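Local structure of exosome subunit (Archaeoglobus fulgidus, 2OGK) at residues K5-R10 with R124-P129; F34-A39 with L54-T59; I28-P33 with G108-T113. The protein is of unknown function, an archaeal protein named as an exosome subunit whose fold resembles RNA-binding proteins although RNA binding itself is thought unlikely. All coordinates share one frame; numbering follows the deposited sequence.

Contact 1 (K5-R10 with R124-P129); sequences KIEWVR and RLVTYP
Trp8 lays one face of its indole over the aliphatic root of Arg124: CB of Arg124 stands 3.7 Å from the centroid of the five-membered ring of Trp8, a CH-pi contact 21° off the ring normal. The opposite face carries NE of Arg10, so the ring is sandwiched between two arginines. With CG anti to the backbone N (chi1 -156°) and the chain extended as far as NE, Arg124 runs past the indole alongside Glu7, their guanidinium and carboxylate planes 16° apart. OE1 of Glu7 is 4.0 Å from NE of Arg124 and well out of the guanidinium plane, a long salt bridge of charge alone. CG1 of Val126 touches OE1 and CB of Glu7, the two side chains crossing at about a right angle, and CG2 of Val126 meets CG of Lys5. The backbones pair antiparallel: Val126 N donates to Lys5 O at 2.8 Å, and Lys5 N returns a bond to Val126 O at 3.1 Å. CG1 of Ile6 lies 3.9 Å from CD2 of Leu125. OH of Tyr128 hydrogen-bonds to the carbonyl O of Val56 of the second subunit. Strands 5-15 and 118-126 are neighbours in the five-stranded antiparallel sheet; Ile6 reaches helices 61-75 and 132-142, and Leu125 packs on helix 132-142.

Contact 2 (F34-A39 with L54-T59); sequences FEFEIA and LEVELT
Val56 is the bump here, its two methyls rising from strand 50-58 into the hollow formed by Phe36, the carbonyl of Glu37 and Ile38. This strand belongs to the five-stranded antiparallel sheet, and segment 34-39 is the connection that leads from helix 21-29 over the sheet to one of its outermost strands, 39-44. CG2 of Val56 lies against CG1 of Ile38 (3.3 Å) and also approaches the carbonyl oxygen of Glu37, while CG1 of Val56 is 3.8 Å from CD1 of Phe36. The side chains of Phe36 and Val56 cross at about a right angle. Beyond them, Phe34 and Leu58 come from opposite directions, Leu58 offering its CD2 methyl to the rim of the Phe34 ring near the ring plane. A first torsion of 55°, with CG between the backbone N and the carbonyl carbon, turns the Phe34 ring toward the strand. Helix 61-75 backs both side chains through Phe67. At the other end CG2 of Ile38 leans on CD2 of Leu54 at 4.1 Å. There the backbones join as an antiparallel hydrogen-bonded pair: Ala39 N donates to Glu55 O at 3.1 Å, and Glu55 N returns a weak bond of 3.3 Å to Ala39 O.

Contact 3 (I28-P33 with G108-T113); sequences ISTLFP and GEVSLT
Thr30 straddles the backbone of Gly108 with both branches of its side chain, and most of the contact is van der Waals packing of this kind. OG1 of Thr30 lies close to CA of Gly108, and CG2 of Thr30 approaches the same CA at 3.4 Å. The apolar part is small: the side chains of Leu31 and Val110 cross at a slant, CD2 of Leu31 3.4 Å from CG2 of Val110, and the same valine methyl is 4.2 Å from CG2 of Thr30, so this methyl touches both side chains. A beta turn and a helix C-terminus meet here. Segment 28-33 leaves helix 21-29 through a type I beta turn from Ser29 to Phe32, closed by Phe32 N to Ser29 O at 2.7 Å; Gly108, with positive phi (52°), is the C' residue of a Schellman motif ending helix 102-106, in which Glu109 N bonds to Lys104 O and Gly108 N to Ala105 O. Among polar interactions, OG1 of Thr30 hydrogen-bonds to the carbonyl of Ala105, tying the turn to that helix end. Leu31 also touches Ile119 of strand 118-126, and Val110 packs on Leu74 and Leu75 of helix 61-75.

Contacts 1 and 2 share the sheet, since strands 5-15 and 50-58 are neighbours in it; their centres are about 18 Å apart, yet they touch. A probable backbone hydrogen bond, Leu58 N to Val9 O at 2.8 Å, joins them, and Arg10 NE makes a salt bridge of 3.1 Å to Glu57 OE1. Contacts 2 and 3, centres about 14 Å apart, meet through packing of phenylalanine rings: Phe32 CE1 of segment 28-33 is 3.4 Å from Val56 CG1, and Phe36 CZ lies 3.5 Å from Ser29 CA. Contacts 1 and 3 lie on opposite sides of the chain's centre, their centres about 22 Å apart, without touching.

Contact 1 (K5-R10 with R124-P129)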
loop_
_atom_site.group_PDB
_atom_site.type_symbol
_atom_site.label_atom_id
_atom_site.label_comp_id
_atom_site.label_asym_id
_atom_site.label_seq_id
_atom_site.Cartn_x
_atom_site.Cartn_y
_atom_site.Cartn_z
ATOM N N LYS D 5 -20.174 0.224 1.347
ATOM C CA LYS D 5 -19.703 0.269 2.725
ATOM C C LYS D 5 -18.187 0.107 2.818
ATOM O O LYS D 5 -17.515 -0.250 1.834
ATOM C CB LYS D 5 -20.394 -0.808 3.571
ATOM C CG LYS D 5 -19.972 -2.242 3.280
ATOM C CD LYS D 5 -20.297 -3.140 4.471
ATOM C CE LYS D 5 -19.562 -4.483 4.418
ATOM N NZ LYS D 5 -19.778 -5.285 5.674
ATOM N N ILE D 6 -17.665 0.395 4.010
ATOM C CA ILE D 6 -16.243 0.271 4.296
ATOM C C ILE D 6 -16.058 -1.063 5.015
ATOM O O ILE D 6 -16.148 -1.128 6.234
ATOM C CB ILE D 6 -15.753 1.396 5.235
ATOM C CG1 ILE D 6 -16.210 2.757 4.722
ATOM C CG2 ILE D 6 -14.249 1.373 5.320
ATOM C CD1 ILE D 6 -15.773 3.907 5.600
ATOM N N GLU D 7 -15.815 -2.131 4.265
ATOM C CA GLU D 7 -15.630 -3.448 4.866
ATOM C C GLU D 7 -14.767 -3.382 6.140
ATOM O O GLU D 7 -15.130 -3.964 7.165
ATOM C CB GLU D 7 -14.991 -4.390 3.858
ATOM C CG GLU D 7 -15.252 -5.840 4.121
ATOM C CD GLU D 7 -14.399 -6.744 3.238
ATOM O OE1 GLU D 7 -14.350 -6.521 2.002
ATOM O OE2 GLU D 7 -13.777 -7.684 3.785
ATOM N N TRP D 8 -13.630 -2.684 6.081
ATOM C CA TRP D 8 -12.747 -2.535 7.249
ATOM C C TRP D 8 -11.882 -1.283 7.222
ATOM O O TRP D 8 -11.947 -0.486 6.287
ATOM C CB TRP D 8 -11.824 -3.751 7.423
ATOM C CG TRP D 8 -11.071 -4.167 6.200
ATOM C CD1 TRP D 8 -11.320 -5.259 5.432
ATOM C CD2 TRP D 8 -9.927 -3.523 5.623
ATOM N NE1 TRP D 8 -10.403 -5.350 4.411
ATOM C CE2 TRP D 8 -9.534 -4.296 4.501
ATOM C CE3 TRP D 8 -9.193 -2.366 5.939
ATOM C CZ2 TRP D 8 -8.439 -3.954 3.691
ATOM C CZ3 TRP D 8 -8.101 -2.026 5.131
ATOM C CH2 TRP D 8 -7.741 -2.823 4.020
ATOM N N VAL D 9 -11.067 -1.132 8.263
ATOM C CA VAL D 9 -10.157 0.003 8.409
ATOM C C VAL D 9 -8.893 -0.397 9.159
ATOM O O VAL D 9 -8.957 -0.869 10.290
ATOM C CB VAL D 9 -10.809 1.181 9.185
ATOM C CG1 VAL D 9 -9.728 2.159 9.649
ATOM C CG2 VAL D 9 -11.817 1.899 8.299
ATOM N N ARG D 10 -7.748 -0.188 8.523
ATOM C CA ARG D 10 -6.465 -0.517 9.131
ATOM C C ARG D 10 -5.589 0.725 9.337
ATOM O O ARG D 10 -5.357 1.504 8.416
ATOM C CB ARG D 10 -5.755 -1.572 8.278
ATOM C CG ARG D 10 -6.559 -2.853 8.203
ATOM C CD ARG D 10 -5.967 -3.868 7.256
ATOM N NE ARG D 10 -6.881 -4.991 7.066
ATOM C CZ ARG D 10 -6.745 -5.937 6.137
ATOM N NH1 ARG D 10 -5.718 -5.910 5.292
ATOM N NH2 ARG D 10 -7.648 -6.911 6.052
ATOM N N ARG D 124 -11.058 -0.323 3.290
ATOM C CA ARG D 124 -11.576 -1.021 2.130
ATOM C C ARG D 124 -13.002 -0.568 1.862
ATOM O O ARG D 124 -13.838 -0.517 2.763
ATOM C CB ARG D 124 -11.542 -2.537 2.294
ATOM C CG ARG D 124 -11.512 -3.201 0.934
ATOM C CD ARG D 124 -11.727 -4.702 0.957
ATOM N NE ARG D 124 -11.384 -5.274 -0.346
ATOM C CZ ARG D 124 -11.934 -4.906 -1.506
ATOM N NH1 ARG D 124 -12.873 -3.966 -1.541
ATOM N NH2 ARG D 124 -11.518 -5.452 -2.645
ATOM N N LEU D 125 -13.265 -0.204 0.615
ATOM C CA LEU D 125 -14.586 0.240 0.223
ATOM C C LEU D 125 -15.115 -0.858 -0.678
ATOM O O LEU D 125 -14.385 -1.371 -1.530
ATOM C CB LEU D 125 -14.509 1.550 -0.555
ATOM C CG LEU D 125 -13.692 2.699 0.032
ATOM C CD1 LEU D 125 -13.586 3.794 -1.000
ATOM C CD2 LEU D 125 -14.334 3.221 1.285
ATOM N N VAL D 126 -16.377 -1.228 -0.482
ATOM C CA VAL D 126 -16.985 -2.279 -1.287
ATOM C C VAL D 126 -18.294 -1.759 -1.880
ATOM O O VAL D 126 -19.073 -1.069 -1.203
ATOM C CB VAL D 126 -17.231 -3.551 -0.427
ATOM C CG1 VAL D 126 -15.943 -3.947 0.290
ATOM C CG2 VAL D 126 -18.329 -3.298 0.587
ATOM N N THR D 127 -18.524 -2.076 -3.150
ATOM C CA THR D 127 -19.729 -1.621 -3.824
ATOM C C THR D 127 -20.325 -2.717 -4.710
ATOM O O THR D 127 -19.671 -3.718 -4.987
ATOM C CB THR D 127 -19.445 -0.343 -4.715
ATOM O OG1 THR D 127 -18.556 -0.669 -5.795
ATOM C CG2 THR D 127 -18.833 0.772 -3.890
ATOM N N TYR D 128 -21.583 -2.536 -5.113
ATOM C CA TYR D 128 -22.217 -3.467 -6.031
ATOM C C TYR D 128 -22.803 -2.681 -7.203
ATOM O O TYR D 128 -23.710 -1.870 -7.036
ATOM C CB TYR D 128 -23.339 -4.272 -5.385
ATOM C CG TYR D 128 -23.724 -5.456 -6.244
ATOM C CD1 TYR D 128 -23.171 -6.710 -6.010
ATOM C CD2 TYR D 128 -24.554 -5.292 -7.363
ATOM C CE1 TYR D 128 -23.417 -7.773 -6.861
ATOM C CE2 TYR D 128 -24.810 -6.349 -8.236
ATOM C CZ TYR D 128 -24.232 -7.597 -7.983
ATOM O OH TYR D 128 -24.431 -8.653 -8.860
ATOM N N PRO D 129 -22.267 -2.891 -8.411
ATOM C CA PRO D 129 -21.161 -3.800 -8.729
ATOM C C PRO D 129 -19.850 -3.231 -8.213
ATOM O O PRO D 129 -19.785 -2.066 -7.816
ATOM C CB PRO D 129 -21.177 -3.845 -10.256
ATOM C CG PRO D 129 -22.604 -3.588 -10.594
ATOM C CD PRO D 129 -22.975 -2.485 -9.638
#

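Contact 2 (F34-A39 with L54-T59)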
loop_
_atom_site.group_PDB
_atom_site.type_symbol
_atom_site.label_atom_id
_atom_site.label_comp_id
_atom_site.label_asym_id
_atom_site.label_seq_id
_atom_site.Cartn_x
_atom_site.Cartn_y
_atom_site.Cartn_z
ATOM N N PHE D 34 -12.467 6.636 20.653
ATOM C CA PHE D 34 -12.989 5.516 21.421
ATOM C C PHE D 34 -11.887 4.499 21.693
ATOM O O PHE D 34 -10.831 4.525 21.056
ATOM C CB PHE D 34 -14.131 4.851 20.658
ATOM C CG PHE D 34 -13.761 4.422 19.259
ATOM C CD1 PHE D 34 -12.873 3.365 19.045
ATOM C CD2 PHE D 34 -14.305 5.068 18.155
ATOM C CE1 PHE D 34 -12.537 2.960 17.754
ATOM C CE2 PHE D 34 -13.973 4.669 16.865
ATOM C CZ PHE D 34 -13.087 3.614 16.666
ATOM N N GLU D 35 -12.152 3.597 22.633
ATOM C CA GLU D 35 -11.199 2.562 23.032
ATOM C C GLU D 35 -10.819 1.640 21.876
ATOM O O GLU D 35 -11.631 1.391 20.984
ATOM C CB GLU D 35 -11.795 1.722 24.164
ATOM C CG GLU D 35 -10.753 1.033 25.010
ATOM C CD GLU D 35 -9.882 2.036 25.741
ATOM O OE1 GLU D 35 -10.427 2.785 26.583
ATOM O OE2 GLU D 35 -8.661 2.082 25.468
ATOM N N PHE D 36 -9.590 1.127 21.898
ATOM C CA PHE D 36 -9.143 0.230 20.838
ATOM C C PHE D 36 -7.927 -0.628 21.182
ATOM O O PHE D 36 -7.173 -0.315 22.108
ATOM C CB PHE D 36 -8.873 1.037 19.561
ATOM C CG PHE D 36 -7.743 2.020 19.681
ATOM C CD1 PHE D 36 -6.443 1.647 19.348
ATOM C CD2 PHE D 36 -7.984 3.326 20.104
ATOM C CE1 PHE D 36 -5.395 2.564 19.433
ATOM C CE2 PHE D 36 -6.944 4.253 20.194
ATOM C CZ PHE D 36 -5.646 3.873 19.855
ATOM N N GLU D 37 -7.758 -1.715 20.426
ATOM C CA GLU D 37 -6.646 -2.647 20.606
ATOM C C GLU D 37 -5.516 -2.248 19.652
ATOM O O GLU D 37 -5.669 -1.287 18.898
ATOM C CB GLU D 37 -7.106 -4.075 20.291
ATOM C CG GLU D 37 -6.388 -5.157 21.085
ATOM C CD GLU D 37 -6.910 -5.285 22.513
ATOM O OE1 GLU D 37 -7.117 -4.243 23.177
ATOM O OE2 GLU D 37 -7.103 -6.430 22.980
ATOM N N ILE D 38 -4.395 -2.976 19.693
ATOM C CA ILE D 38 -3.229 -2.716 18.827
ATOM C C ILE D 38 -2.277 -3.919 18.736
ATOM O O ILE D 38 -1.519 -4.186 19.668
ATOM C CB ILE D 38 -2.382 -1.500 19.318
ATOM C CG1 ILE D 38 -3.177 -0.202 19.172
ATOM C CG2 ILE D 38 -1.076 -1.411 18.521
ATOM C CD1 ILE D 38 -2.355 1.064 19.319
ATOM N N ALA D 39 -2.305 -4.631 17.609
ATOM C CA ALA D 39 -1.436 -5.795 17.413
ATOM C C ALA D 39 0.006 -5.344 17.241
ATOM O O ALA D 39 0.272 -4.311 16.626
ATOM C CB ALA D 39 -1.878 -6.591 16.199
ATOM N N LEU D 54 2.952 -1.690 14.187
ATOM C CA LEU D 54 1.754 -1.457 14.988
ATOM C C LEU D 54 0.525 -1.242 14.121
ATOM O O LEU D 54 0.454 -0.251 13.403
ATOM C CB LEU D 54 1.941 -0.225 15.871
ATOM C CG LEU D 54 3.095 -0.274 16.865
ATOM C CD1 LEU D 54 3.062 0.977 17.734
ATOM C CD2 LEU D 54 2.982 -1.537 17.718
ATOM N N GLU D 55 -0.445 -2.155 14.192
ATOM C CA GLU D 55 -1.657 -1.997 13.399
ATOM C C GLU D 55 -2.936 -2.108 14.220
ATOM O O GLU D 55 -3.070 -2.977 15.075
ATOM C CB GLU D 55 -1.715 -3.017 12.261
ATOM C CG GLU D 55 -2.731 -2.624 11.186
ATOM C CD GLU D 55 -3.295 -3.812 10.414
ATOM O OE1 GLU D 55 -3.990 -4.660 11.026
ATOM O OE2 GLU D 55 -3.048 -3.895 9.190
ATOM N N VAL D 56 -3.874 -1.213 13.935
ATOM C CA VAL D 56 -5.176 -1.173 14.592
ATOM C C VAL D 56 -6.210 -1.404 13.493
ATOM O O VAL D 56 -6.239 -0.660 12.516
ATOM C CB VAL D 56 -5.447 0.214 15.214
ATOM C CG1 VAL D 56 -6.831 0.251 15.843
ATOM C CG2 VAL D 56 -4.371 0.545 16.224
ATOM N N GLU D 57 -7.046 -2.430 13.636
ATOM C CA GLU D 57 -8.065 -2.708 12.625
ATOM C C GLU D 57 -9.496 -2.656 13.177
ATOM O O GLU D 57 -9.818 -3.311 14.165
ATOM C CB GLU D 57 -7.814 -4.074 11.984
ATOM C CG GLU D 57 -8.865 -4.453 10.957
ATOM C CD GLU D 57 -8.765 -5.903 10.514
ATOM O OE1 GLU D 57 -7.858 -6.246 9.723
ATOM O OE2 GLU D 57 -9.600 -6.709 10.971
ATOM N N LEU D 58 -10.347 -1.866 12.529
ATOM C CA LEU D 58 -11.747 -1.733 12.936
ATOM C C LEU D 58 -12.634 -2.564 12.022
ATOM O O LEU D 58 -12.624 -2.389 10.807
ATOM C CB LEU D 58 -12.185 -0.269 12.885
ATOM C CG LEU D 58 -11.855 0.564 14.124
ATOM C CD1 LEU D 58 -10.376 0.427 14.471
ATOM C CD2 LEU D 58 -12.230 2.013 13.870
ATOM N N THR D 59 -13.412 -3.463 12.615
ATOM C CA THR D 59 -14.279 -4.332 11.834
ATOM C C THR D 59 -15.762 -4.242 12.223
ATOM O O THR D 59 -16.613 -4.896 11.619
ATOM C CB THR D 59 -13.769 -5.789 11.928
ATOM O OG1 THR D 59 -14.592 -6.645 11.125
ATOM C CG2 THR D 59 -13.767 -6.258 13.377
#

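Contact 3 (I28-P33 with G108-T113)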
loop_
_atom_site.group_PDB
_atom_site.type_symbol
_atom_site.label_atom_id
_atom_site.label_comp_id
_atom_site.label_asym_id
_atom_site.label_seq_id
_atom_site.Cartn_x
_atom_site.Cartn_y
_atom_site.Cartn_z
ATOM N N ILE D 28 -0.919 7.445 17.638
ATOM C CA ILE D 28 -1.899 6.615 16.937
ATOM C C ILE D 28 -3.291 6.956 17.453
ATOM O O ILE D 28 -4.206 7.213 16.678
ATOM C CB ILE D 28 -1.678 5.109 17.208
ATOM C CG1 ILE D 28 -0.405 4.611 16.521
ATOM C CG2 ILE D 28 -2.888 4.321 16.768
ATOM C CD1 ILE D 28 -0.518 4.410 15.038
ATOM N N SER D 29 -3.445 6.954 18.773
ATOM C CA SER D 29 -4.728 7.234 19.393
ATOM C C SER D 29 -5.302 8.595 19.047
ATOM O O SER D 29 -6.505 8.788 19.169
ATOM C CB SER D 29 -4.628 7.109 20.919
ATOM O OG SER D 29 -3.957 8.223 21.489
ATOM N N THR D 30 -4.466 9.543 18.630
ATOM C CA THR D 30 -4.972 10.874 18.288
ATOM C C THR D 30 -6.088 10.750 17.243
ATOM O O THR D 30 -6.970 11.616 17.134
ATOM C CB THR D 30 -3.838 11.801 17.748
ATOM O OG1 THR D 30 -3.090 12.339 18.847
ATOM C CG2 THR D 30 -4.416 12.956 16.947
ATOM N N LEU D 31 -6.052 9.642 16.506
ATOM C CA LEU D 31 -7.016 9.358 15.450
ATOM C C LEU D 31 -8.260 8.633 15.939
ATOM O O LEU D 31 -9.204 8.430 15.170
ATOM C CB LEU D 31 -6.344 8.521 14.362
ATOM C CG LEU D 31 -5.107 9.144 13.719
ATOM C CD1 LEU D 31 -4.487 8.154 12.751
ATOM C CD2 LEU D 31 -5.482 10.432 13.011
ATOM N N PHE D 32 -8.270 8.234 17.205
ATOM C CA PHE D 32 -9.423 7.522 17.739
ATOM C C PHE D 32 -10.157 8.277 18.834
ATOM O O PHE D 32 -9.541 8.923 19.685
ATOM C CB PHE D 32 -9.009 6.147 18.264
ATOM C CG PHE D 32 -8.483 5.235 17.205
ATOM C CD1 PHE D 32 -9.040 3.973 17.016
ATOM C CD2 PHE D 32 -7.439 5.641 16.379
ATOM C CE1 PHE D 32 -8.562 3.123 16.014
ATOM C CE2 PHE D 32 -6.953 4.804 15.376
ATOM C CZ PHE D 32 -7.515 3.542 15.191
ATOM N N PRO D 33 -11.500 8.238 18.792
ATOM C CA PRO D 33 -12.377 8.895 19.765
ATOM C C PRO D 33 -13.053 7.832 20.639
ATOM O O PRO D 33 -14.077 8.086 21.270
ATOM C CB PRO D 33 -13.367 9.621 18.871
ATOM C CG PRO D 33 -13.613 8.592 17.797
ATOM C CD PRO D 33 -12.235 7.973 17.536
ATOM N N GLY D 108 -1.576 15.397 19.001
ATOM C CA GLY D 108 -2.990 15.517 18.685
ATOM C C GLY D 108 -3.358 16.377 17.486
ATOM O O GLY D 108 -4.369 17.077 17.513
ATOM N N GLU D 109 -2.552 16.340 16.433
ATOM C CA GLU D 109 -2.857 17.120 15.243
ATOM C C GLU D 109 -2.814 16.246 13.998
ATOM O O GLU D 109 -1.751 15.735 13.619
ATOM C CB GLU D 109 -1.871 18.270 15.068
ATOM C CG GLU D 109 -2.098 19.042 13.776
ATOM C CD GLU D 109 -0.836 19.688 13.256
ATOM O OE1 GLU D 109 -0.884 20.349 12.196
ATOM O OE2 GLU D 109 0.213 19.527 13.910
ATOM N N VAL D 110 -3.967 16.077 13.355
ATOM C CA VAL D 110 -4.027 15.263 12.148
ATOM C C VAL D 110 -3.607 16.084 10.934
ATOM O O VAL D 110 -4.214 17.103 10.616
ATOM C CB VAL D 110 -5.443 14.671 11.927
ATOM C CG1 VAL D 110 -5.465 13.847 10.659
ATOM C CG2 VAL D 110 -5.832 13.798 13.115
ATOM N N SER D 111 -2.546 15.634 10.275
ATOM C CA SER D 111 -2.028 16.309 9.097
ATOM C C SER D 111 -1.556 15.308 8.051
ATOM O O SER D 111 -0.717 14.445 8.325
ATOM C CB SER D 111 -0.858 17.220 9.477
ATOM O OG SER D 111 -0.304 17.834 8.324
ATOM N N LEU D 112 -2.103 15.436 6.848
ATOM C CA LEU D 112 -1.730 14.561 5.746
ATOM C C LEU D 112 -0.264 14.846 5.441
ATOM O O LEU D 112 0.155 16.005 5.423
ATOM C CB LEU D 112 -2.583 14.857 4.508
ATOM C CG LEU D 112 -4.113 14.921 4.620
ATOM C CD1 LEU D 112 -4.672 15.177 3.232
ATOM C CD2 LEU D 112 -4.682 13.631 5.199
ATOM N N THR D 113 0.509 13.792 5.197
ATOM C CA THR D 113 1.930 13.946 4.913
ATOM C C THR D 113 2.420 13.066 3.782
ATOM O O THR D 113 1.869 11.998 3.536
ATOM C CB THR D 113 2.777 13.612 6.153
ATOM O OG1 THR D 113 4.166 13.597 5.801
ATOM C CG2 THR D 113 2.387 12.260 6.702
#